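Local coordinates for blue-light-activated histidine kinase 2 (Erythrobacter litoralis HTCC2594, PDB 4R38), which senses blue light through a flavin-binding LOV domain, the part in this structure, and works as a histidine kinase that transfers phosphate from ATP to protein histidine, at residues E46-Y51 and Q124-Q129; R82-V87 and R118-I123; N93-A96 and G100-N103. All blocks are in the same frame, centred on the assembly; numbering follows the deposited sequence.

A LOV domain senses light through a flavin enclosed in a PAS fold. Interactions 1 and 3 meet at O4 on the flavin's polar end, while interaction 2 meets the dimethylbenzene end. The centres of interactions 1 and 3 are 6 Å apart, and Met48 O lies 2.8 Å from Arg95 NH1, a probable hydrogen bond. Interaction 2 is across the chain's centre; its own centre lies about 20 Å and 21 Å from the centres of interactions 1 and 3. Strand 119-128 joins interactions 1 and 2, and its neighbour 100-109 contributes to interaction 3. The side chains of Gln124 and Asn93 are about 5 and 6 Å from that of Cys61, the flavin-attachment cysteine, unattached here.

Interaction 1 of 3, residues E46-Y51 and Q124-Q129; sequences EQMTGY and QVDMGQ. With RBF (riboflavin), chain E.
Where helix 43-49 of the PAS fold rests on the central strand of the sheet, 119-128, the last in the chain, Met48 lies against Gln124 and Asp126, at the wall of the flavin pocket of this LOV domain. The methyl of Met48 does most of the touching: CE comes 3.5 Å from Gln124 CB, and SD follows at 3.9 Å from the same carbon, while the two side chains cross at about a right angle. With CG anti to the backbone N (chi1 177°) and the chain bent only at chi3 (77°), the thioether reaches down to the sheet and turns its methyl along the base of the glutamine. Further back, Met48 CG lies 4.0 Å from Asp126 OD2, the carboxylate oxygen that forms a salt bridge with Arg95; the other oxygen, OD1, accepts from Gly128 N at 2.9 Å in an Asx turn.

Gln124 bends at chi2 (82°), and its side chain reaches the flavin, closest at Gln124 CG, 3.3 Å from riboflavin O4. NE2 makes two long, weak hydrogen bonds there, to riboflavin O4 and N5, each 3.4 Å long. Its strongest polar partner is Ser25 OG, at OE1, and NE2 also bonds to Thr27 OG1. The contact thus has an apolar half and a polar half: Met48 packs on the aliphatic base of Gln124, and strand 25-30 fixes the amide whose NE2 lies between O4 and N5 of the flavin. A glutamine placed here is the LOV-domain element that is thought to sense the change at N5 when the cysteine adduct forms.

Interaction 2 of 3, residues R82-V87 and R118-I123; sequences RNCEEV and RYFVGI. With RBF (riboflavin), chain E.
Phe120 reaches from strand 119-128 with its ring leading toward the turn after helix 71-82, where it meets the backbone of Cys84 and Glu85. The outer rim of the ring makes the contact. CZ approaches Glu85 O to 3.5 Å, obliquely to the ring, and CE2 lies 4.0 Å from Cys84 CA, which sits at the ring edge, near its plane. A longer apolar approach, 4.3 Å, brings Cys84 SG to CE2. The unusual first torsion of the phenylalanine (chi1 -112°), away from the staggered positions, swings the ring across to this turn. Cys84 has positive phi and is the C-prime residue of a Schellman motif that closes the helix, while its sulfur is joined to Cys117 by a disulfide. Ile81 and Pro109 also touch the phenylalanine side chain.

The inner end of the same residue faces the flavin. Phe120 CB is 3.9 Å from riboflavin C8M. Phe120 O lies 3.6 Å from riboflavin C7M; two residues on, Gly122 N is 3.8 Å from that methyl. One phenylalanine therefore packs against both the helix-ending turn and the dimethylbenzene end of the chromophore, its side chain an apolar part of the flavin-pocket wall of a LOV domain.

Interaction 3 of 3, residues N93-A96 and G100-N103; sequences NYRA and GFWN. With RBF (riboflavin), chain E.
Asn93 OD1 is gripped by two donors: riboflavin N3 at 2.9 Å and, from the neighbouring strand, Asn103 ND2 at the same distance. The two asparagines belong to the beta hairpin of strands 87-94 and 100-109, and such a polar pair reading the edge of the flavin's pyrimidine ring is characteristic of LOV domains. Asn93 matches that edge with both ends of its amide, since ND2 donates to riboflavin O2 at 2.9 Å while OD1 accepts from N3 with an almost straight N-H...O angle of 168°. The amide of Asn103 stands nearly perpendicular to that of Asn93, and its ND2 is tilted from the carbonyl plane of Asn93. The same nitrogen also makes a weak bond to riboflavin O4, at 3.1 Å. Riboflavin is held also by Asn60, Arg62 and Gln65.

Behind the pair, the strands are joined in antiparallel register. Asn93 and Phe101 form a hydrogen-bonded pair, with Phe101 N to Asn93 O at 2.8 Å and Asn93 N to Phe101 O only slightly longer. Tyr94 faces Gly100 in the next, non-hydrogen-bonded pair. On the face that Asn93 and Phe101 share, the phenylalanine ring is sandwiched. Asn93 CB lies over one side of it in a CH-pi contact, and the Arg95 guanidinium lies flat over the other, planes 12° apart and centres 4.2 Å apart, an off-centre cation-pi stack. Arg95 CG to NE runs extended, which carries the guanidinium across the ring. NE is paired with Glu99, NH2 is bonded to Gln129 OE1 and NH1 reaches Met48 and Asp126, which would restrain the group's rotation. The closest touch between the two is Arg95 NH2 to Phe101 CB, 3.4 Å.

Interaction 1 of 3, residues E46-Y51 and Q124-Q129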
# COMPACT_ATOMS: atom_id res chain seq x y z
N GLU A 46 -2.49 6.14 -9.20
CA GLU A 46 -1.81 6.19 -10.49
C GLU A 46 -1.00 7.47 -10.63
O GLU A 46 0.13 7.44 -11.07
CB GLU A 46 -2.81 6.09 -11.64
CG GLU A 46 -3.62 4.82 -11.72
CD GLU A 46 -4.44 4.77 -13.00
OE1 GLU A 46 -5.21 5.73 -13.25
OE2 GLU A 46 -4.31 3.79 -13.77
N GLN A 47 -1.59 8.61 -10.25
CA GLN A 47 -0.92 9.89 -10.45
C GLN A 47 0.28 10.06 -9.52
O GLN A 47 1.30 10.60 -9.93
CB GLN A 47 -1.89 11.05 -10.23
CG GLN A 47 -2.97 11.15 -11.30
CD GLN A 47 -4.01 12.23 -10.98
OE1 GLN A 47 -3.98 12.84 -9.91
NE2 GLN A 47 -4.93 12.46 -11.92
N MET A 48 0.15 9.60 -8.28
CA MET A 48 1.26 9.66 -7.33
C MET A 48 2.42 8.73 -7.70
O MET A 48 3.59 9.12 -7.62
CB MET A 48 0.78 9.31 -5.92
CG MET A 48 1.91 9.28 -4.87
SD MET A 48 1.32 8.69 -3.27
CE MET A 48 1.24 6.92 -3.62
N THR A 49 2.10 7.51 -8.10
CA THR A 49 3.14 6.51 -8.32
C THR A 49 3.65 6.44 -9.75
O THR A 49 4.75 5.92 -9.98
CB THR A 49 2.67 5.10 -7.98
OG1 THR A 49 1.73 4.64 -8.95
CG2 THR A 49 2.11 5.03 -6.57
N GLY A 50 2.87 6.92 -10.71
CA GLY A 50 3.26 6.82 -12.11
C GLY A 50 2.96 5.46 -12.76
O GLY A 50 3.26 5.27 -13.93
N TYR A 51 2.37 4.54 -11.99
CA TYR A 51 1.94 3.23 -12.49
C TYR A 51 0.48 3.21 -12.91
O TYR A 51 -0.39 3.70 -12.19
CB TYR A 51 2.14 2.17 -11.41
CG TYR A 51 3.58 1.83 -11.11
CD1 TYR A 51 4.25 0.86 -11.85
CD2 TYR A 51 4.26 2.46 -10.08
CE1 TYR A 51 5.56 0.54 -11.58
CE2 TYR A 51 5.59 2.13 -9.80
CZ TYR A 51 6.22 1.18 -10.56
OH TYR A 51 7.53 0.87 -10.26
N GLN A 124 -2.39 6.51 0.79
CA GLN A 124 -1.03 6.95 0.66
C GLN A 124 -1.01 8.45 0.50
O GLN A 124 -1.73 9.00 -0.33
CB GLN A 124 -0.40 6.36 -0.59
CG GLN A 124 -0.27 4.89 -0.56
CD GLN A 124 -1.51 4.13 -0.93
OE1 GLN A 124 -2.44 4.67 -1.53
NE2 GLN A 124 -1.53 2.84 -0.59
N VAL A 125 -0.15 9.08 1.29
CA VAL A 125 0.06 10.52 1.21
C VAL A 125 1.52 10.78 0.87
O VAL A 125 2.42 10.38 1.61
CB VAL A 125 -0.26 11.20 2.54
CG1 VAL A 125 -0.05 12.72 2.42
CG2 VAL A 125 -1.68 10.89 2.98
N ASP A 126 1.74 11.44 -0.26
CA ASP A 126 3.06 11.83 -0.72
C ASP A 126 3.63 12.95 0.15
O ASP A 126 3.11 14.08 0.12
CB ASP A 126 2.92 12.29 -2.17
CG ASP A 126 4.24 12.49 -2.88
OD1 ASP A 126 5.30 12.61 -2.23
OD2 ASP A 126 4.19 12.53 -4.13
N MET A 127 4.70 12.65 0.90
CA MET A 127 5.34 13.64 1.77
C MET A 127 6.58 14.25 1.11
O MET A 127 7.31 15.02 1.73
CB MET A 127 5.73 13.01 3.11
CG MET A 127 4.58 12.42 3.90
SD MET A 127 3.43 13.69 4.39
CE MET A 127 2.09 12.77 5.18
N GLY A 128 6.85 13.87 -0.14
CA GLY A 128 7.92 14.49 -0.92
C GLY A 128 9.30 13.90 -0.72
O GLY A 128 9.44 12.77 -0.27
N GLN A 129 10.32 14.70 -1.07
CA GLN A 129 11.72 14.26 -1.03
C GLN A 129 12.52 14.95 0.08
O GLN A 129 12.13 14.92 1.25
CB GLN A 129 12.40 14.55 -2.38
CG GLN A 129 11.91 13.66 -3.54
CD GLN A 129 10.47 13.93 -4.00
OE1 GLN A 129 9.75 13.01 -4.38
NE2 GLN A 129 10.06 15.20 -3.97
N1 RBF E . 3.91 -0.60 0.88
C2 RBF E . 4.55 0.43 0.28
O2 RBF E . 5.77 0.44 0.22
N3 RBF E . 3.82 1.46 -0.25
C4 RBF E . 2.47 1.44 -0.29
O4 RBF E . 1.82 2.39 -0.79
C4A RBF E . 1.77 0.34 0.26
N5 RBF E . 0.41 0.22 0.23
C5A RBF E . -0.20 -0.85 0.76
C6 RBF E . -1.62 -0.99 0.75
C7 RBF E . -2.25 -2.11 1.28
C7M RBF E . -3.80 -2.14 1.22
C8 RBF E . -1.48 -3.12 1.87
C8M RBF E . -2.06 -4.38 2.50
C9 RBF E . -0.12 -3.00 1.89
C9A RBF E . 0.57 -1.87 1.35
N10 RBF E . 1.95 -1.81 1.38
C10 RBF E . 2.58 -0.70 0.84
C1' RBF E . 2.79 -2.80 2.05
C2' RBF E . 3.33 -3.95 1.21
O2' RBF E . 2.36 -4.33 0.32
C3' RBF E . 3.71 -5.11 2.13
O3' RBF E . 2.57 -5.60 2.76
C4' RBF E . 4.70 -4.68 3.21
O4' RBF E . 5.89 -4.19 2.64
C5' RBF E . 5.03 -5.84 4.13
O5' RBF E . 5.58 -6.92 3.39

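Interaction 2 of 3, residues R82-V87 and R118-I123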
# COMPACT_ATOMS: atom_id res chain seq x y z
N ARG A 82 -0.51 -9.49 9.33
CA ARG A 82 -0.66 -10.82 9.91
C ARG A 82 -1.66 -10.83 11.08
O ARG A 82 -2.36 -11.82 11.30
CB ARG A 82 0.70 -11.37 10.39
CG ARG A 82 1.76 -11.60 9.29
CD ARG A 82 2.94 -12.47 9.76
NE ARG A 82 3.72 -11.80 10.80
CZ ARG A 82 4.72 -10.96 10.60
NH1 ARG A 82 5.17 -10.67 9.38
NH2 ARG A 82 5.30 -10.40 11.65
N ASN A 83 -1.72 -9.73 11.82
CA ASN A 83 -2.58 -9.62 13.01
C ASN A 83 -3.84 -8.81 12.77
O ASN A 83 -4.53 -8.41 13.74
CB ASN A 83 -1.79 -9.00 14.16
CG ASN A 83 -0.72 -9.93 14.68
OD1 ASN A 83 -1.00 -10.86 15.42
ND2 ASN A 83 0.53 -9.68 14.27
N CYS A 84 -4.14 -8.58 11.49
CA CYS A 84 -5.32 -7.82 11.07
C CYS A 84 -5.52 -6.52 11.88
O CYS A 84 -6.63 -6.24 12.37
CB CYS A 84 -6.55 -8.73 11.11
SG CYS A 84 -8.02 -7.97 10.35
N GLU A 85 -4.45 -5.74 11.98
CA GLU A 85 -4.40 -4.50 12.77
C GLU A 85 -4.23 -3.26 11.91
O GLU A 85 -3.66 -3.32 10.81
CB GLU A 85 -3.22 -4.52 13.74
CG GLU A 85 -3.26 -5.57 14.84
CD GLU A 85 -1.98 -5.56 15.69
OE1 GLU A 85 -0.96 -4.95 15.27
OE2 GLU A 85 -1.99 -6.17 16.79
N GLU A 86 -4.72 -2.12 12.40
CA GLU A 86 -4.46 -0.86 11.73
C GLU A 86 -2.99 -0.50 11.94
O GLU A 86 -2.41 -0.84 12.97
CB GLU A 86 -5.33 0.27 12.33
CG GLU A 86 -6.82 0.08 12.24
CD GLU A 86 -7.56 1.27 12.84
OE1 GLU A 86 -6.92 2.05 13.58
OE2 GLU A 86 -8.77 1.44 12.56
N VAL A 87 -2.40 0.18 10.97
CA VAL A 87 -1.04 0.64 11.11
C VAL A 87 -0.79 1.91 10.29
O VAL A 87 -1.42 2.13 9.26
CB VAL A 87 -0.05 -0.47 10.64
CG1 VAL A 87 -0.19 -0.72 9.15
CG2 VAL A 87 1.38 -0.13 11.00
N ARG A 118 -10.34 -10.47 5.32
CA ARG A 118 -9.90 -10.75 3.97
C ARG A 118 -9.30 -9.56 3.25
O ARG A 118 -8.41 -9.71 2.45
CB ARG A 118 -11.10 -11.27 3.18
CG ARG A 118 -10.83 -11.44 1.72
CD ARG A 118 -11.92 -12.27 1.06
NE ARG A 118 -11.36 -12.74 -0.19
CZ ARG A 118 -11.11 -14.01 -0.49
NH1 ARG A 118 -11.49 -15.01 0.32
NH2 ARG A 118 -10.56 -14.27 -1.66
N TYR A 119 -9.83 -8.37 3.51
CA TYR A 119 -9.42 -7.20 2.76
C TYR A 119 -8.77 -6.14 3.65
O TYR A 119 -9.19 -5.91 4.78
CB TYR A 119 -10.64 -6.57 2.10
CG TYR A 119 -11.37 -7.48 1.13
CD1 TYR A 119 -10.90 -7.67 -0.18
CD2 TYR A 119 -12.50 -8.18 1.52
CE1 TYR A 119 -11.59 -8.50 -1.07
CE2 TYR A 119 -13.18 -8.99 0.66
CZ TYR A 119 -12.71 -9.17 -0.63
OH TYR A 119 -13.41 -10.01 -1.49
N PHE A 120 -7.79 -5.47 3.07
CA PHE A 120 -7.10 -4.38 3.74
C PHE A 120 -7.24 -3.19 2.82
O PHE A 120 -7.16 -3.33 1.61
CB PHE A 120 -5.62 -4.71 3.95
CG PHE A 120 -5.23 -4.89 5.40
CD1 PHE A 120 -4.25 -4.10 5.97
CD2 PHE A 120 -5.82 -5.87 6.17
CE1 PHE A 120 -3.90 -4.26 7.29
CE2 PHE A 120 -5.47 -6.02 7.51
CZ PHE A 120 -4.51 -5.23 8.05
N VAL A 121 -7.46 -2.03 3.42
CA VAL A 121 -7.49 -0.78 2.68
C VAL A 121 -6.39 0.10 3.21
O VAL A 121 -6.06 0.05 4.40
CB VAL A 121 -8.87 -0.04 2.84
CG1 VAL A 121 -9.17 0.31 4.29
CG2 VAL A 121 -8.92 1.23 1.98
N GLY A 122 -5.80 0.88 2.30
CA GLY A 122 -4.72 1.80 2.64
C GLY A 122 -4.87 3.11 1.88
O GLY A 122 -5.34 3.13 0.74
N ILE A 123 -4.49 4.22 2.52
CA ILE A 123 -4.30 5.46 1.79
C ILE A 123 -2.84 5.84 1.85
O ILE A 123 -2.13 5.47 2.80
CB ILE A 123 -5.17 6.62 2.31
CG1 ILE A 123 -4.84 6.91 3.78
CG2 ILE A 123 -6.63 6.28 2.10
CD1 ILE A 123 -5.53 8.15 4.29
N1 RBF E . 3.91 -0.60 0.88
C2 RBF E . 4.55 0.43 0.28
O2 RBF E . 5.77 0.44 0.22
N3 RBF E . 3.82 1.46 -0.25
C4 RBF E . 2.47 1.44 -0.29
O4 RBF E . 1.82 2.39 -0.79
C4A RBF E . 1.77 0.34 0.26
N5 RBF E . 0.41 0.22 0.23
C5A RBF E . -0.20 -0.85 0.76
C6 RBF E . -1.62 -0.99 0.75
C7 RBF E . -2.25 -2.11 1.28
C7M RBF E . -3.80 -2.14 1.22
C8 RBF E . -1.48 -3.12 1.87
C8M RBF E . -2.06 -4.38 2.50
C9 RBF E . -0.12 -3.00 1.89
C9A RBF E . 0.57 -1.87 1.35
N10 RBF E . 1.95 -1.81 1.38
C10 RBF E . 2.58 -0.70 0.84
C1' RBF E . 2.79 -2.80 2.05
C2' RBF E . 3.33 -3.95 1.21
O2' RBF E . 2.36 -4.33 0.32
C3' RBF E . 3.71 -5.11 2.13
O3' RBF E . 2.57 -5.60 2.76
C4' RBF E . 4.70 -4.68 3.21
O4' RBF E . 5.89 -4.19 2.64
C5' RBF E . 5.03 -5.84 4.13
O5' RBF E . 5.58 -6.92 3.39

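Interaction 3 of 3, residues N93-A96 and G100-N103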
# COMPACT_ATOMS: atom_id res chain seq x y z
N ASN A 93 9.57 5.12 -0.91
CA ASN A 93 9.04 4.44 -2.07
C ASN A 93 9.64 5.10 -3.29
O ASN A 93 10.30 6.14 -3.19
CB ASN A 93 7.52 4.55 -2.16
CG ASN A 93 6.74 3.49 -1.32
OD1 ASN A 93 5.51 3.51 -1.34
ND2 ASN A 93 7.44 2.60 -0.62
N TYR A 94 9.39 4.50 -4.45
CA TYR A 94 9.95 4.95 -5.71
C TYR A 94 8.84 4.97 -6.74
O TYR A 94 8.08 4.01 -6.87
CB TYR A 94 11.04 3.97 -6.16
CG TYR A 94 12.24 3.91 -5.22
CD1 TYR A 94 13.37 4.66 -5.46
CD2 TYR A 94 12.20 3.11 -4.08
CE1 TYR A 94 14.49 4.61 -4.60
CE2 TYR A 94 13.29 3.04 -3.21
CZ TYR A 94 14.43 3.80 -3.48
OH TYR A 94 15.50 3.74 -2.62
N ARG A 95 8.73 6.08 -7.48
CA ARG A 95 7.78 6.13 -8.57
C ARG A 95 8.27 5.28 -9.74
O ARG A 95 9.39 4.73 -9.71
CB ARG A 95 7.54 7.58 -9.01
CG ARG A 95 7.22 8.53 -7.85
CD ARG A 95 6.85 9.96 -8.33
NE ARG A 95 7.19 10.96 -7.31
CZ ARG A 95 6.41 11.30 -6.29
NH1 ARG A 95 5.23 10.75 -6.12
NH2 ARG A 95 6.83 12.19 -5.41
N ALA A 96 7.43 5.14 -10.75
CA ALA A 96 7.76 4.35 -11.92
C ALA A 96 8.98 4.90 -12.66
O ALA A 96 9.71 4.15 -13.28
CB ALA A 96 6.57 4.28 -12.85
N GLY A 100 12.52 8.81 -5.91
CA GLY A 100 12.20 8.41 -4.56
C GLY A 100 11.27 9.42 -3.94
O GLY A 100 11.31 10.61 -4.30
N PHE A 101 10.43 8.95 -3.02
CA PHE A 101 9.59 9.84 -2.23
C PHE A 101 9.17 9.19 -0.93
O PHE A 101 9.14 7.98 -0.82
CB PHE A 101 8.35 10.26 -3.03
CG PHE A 101 7.33 9.15 -3.25
CD1 PHE A 101 6.17 9.09 -2.49
CD2 PHE A 101 7.55 8.17 -4.22
CE1 PHE A 101 5.23 8.08 -2.68
CE2 PHE A 101 6.62 7.16 -4.41
CZ PHE A 101 5.45 7.12 -3.65
N TRP A 102 8.83 10.01 0.06
CA TRP A 102 8.31 9.52 1.33
C TRP A 102 6.78 9.32 1.23
O TRP A 102 6.04 10.21 0.80
CB TRP A 102 8.68 10.46 2.48
CG TRP A 102 10.15 10.41 2.83
CD1 TRP A 102 11.11 11.35 2.53
CD2 TRP A 102 10.84 9.35 3.51
NE1 TRP A 102 12.33 10.95 2.99
CE2 TRP A 102 12.20 9.73 3.60
CE3 TRP A 102 10.44 8.13 4.06
CZ2 TRP A 102 13.16 8.92 4.22
CZ3 TRP A 102 11.40 7.33 4.67
CH2 TRP A 102 12.74 7.73 4.75
N ASN A 103 6.34 8.12 1.58
CA ASN A 103 4.95 7.76 1.48
C ASN A 103 4.45 7.53 2.89
O ASN A 103 4.94 6.64 3.59
CB ASN A 103 4.83 6.48 0.65
CG ASN A 103 3.39 6.02 0.43
OD1 ASN A 103 2.42 6.48 1.08
ND2 ASN A 103 3.23 5.10 -0.50
N1 RBF E . 3.91 -0.60 0.88
C2 RBF E . 4.55 0.43 0.28
O2 RBF E . 5.77 0.44 0.22
N3 RBF E . 3.82 1.46 -0.25
C4 RBF E . 2.47 1.44 -0.29
O4 RBF E . 1.82 2.39 -0.79
C4A RBF E . 1.77 0.34 0.26
N5 RBF E . 0.41 0.22 0.23
C5A RBF E . -0.20 -0.85 0.76
C6 RBF E . -1.62 -0.99 0.75
C7 RBF E . -2.25 -2.11 1.28
C7M RBF E . -3.80 -2.14 1.22
C8 RBF E . -1.48 -3.12 1.87
C8M RBF E . -2.06 -4.38 2.50
C9 RBF E . -0.12 -3.00 1.89
C9A RBF E . 0.57 -1.87 1.35
N10 RBF E . 1.95 -1.81 1.38
C10 RBF E . 2.58 -0.70 0.84
C1' RBF E . 2.79 -2.80 2.05
C2' RBF E . 3.33 -3.95 1.21
O2' RBF E . 2.36 -4.33 0.32
C3' RBF E . 3.71 -5.11 2.13
O3' RBF E . 2.57 -5.60 2.76
C4' RBF E . 4.70 -4.68 3.21
O4' RBF E . 5.89 -4.19 2.64
C5' RBF E . 5.03 -5.84 4.13
O5' RBF E . 5.58 -6.92 3.39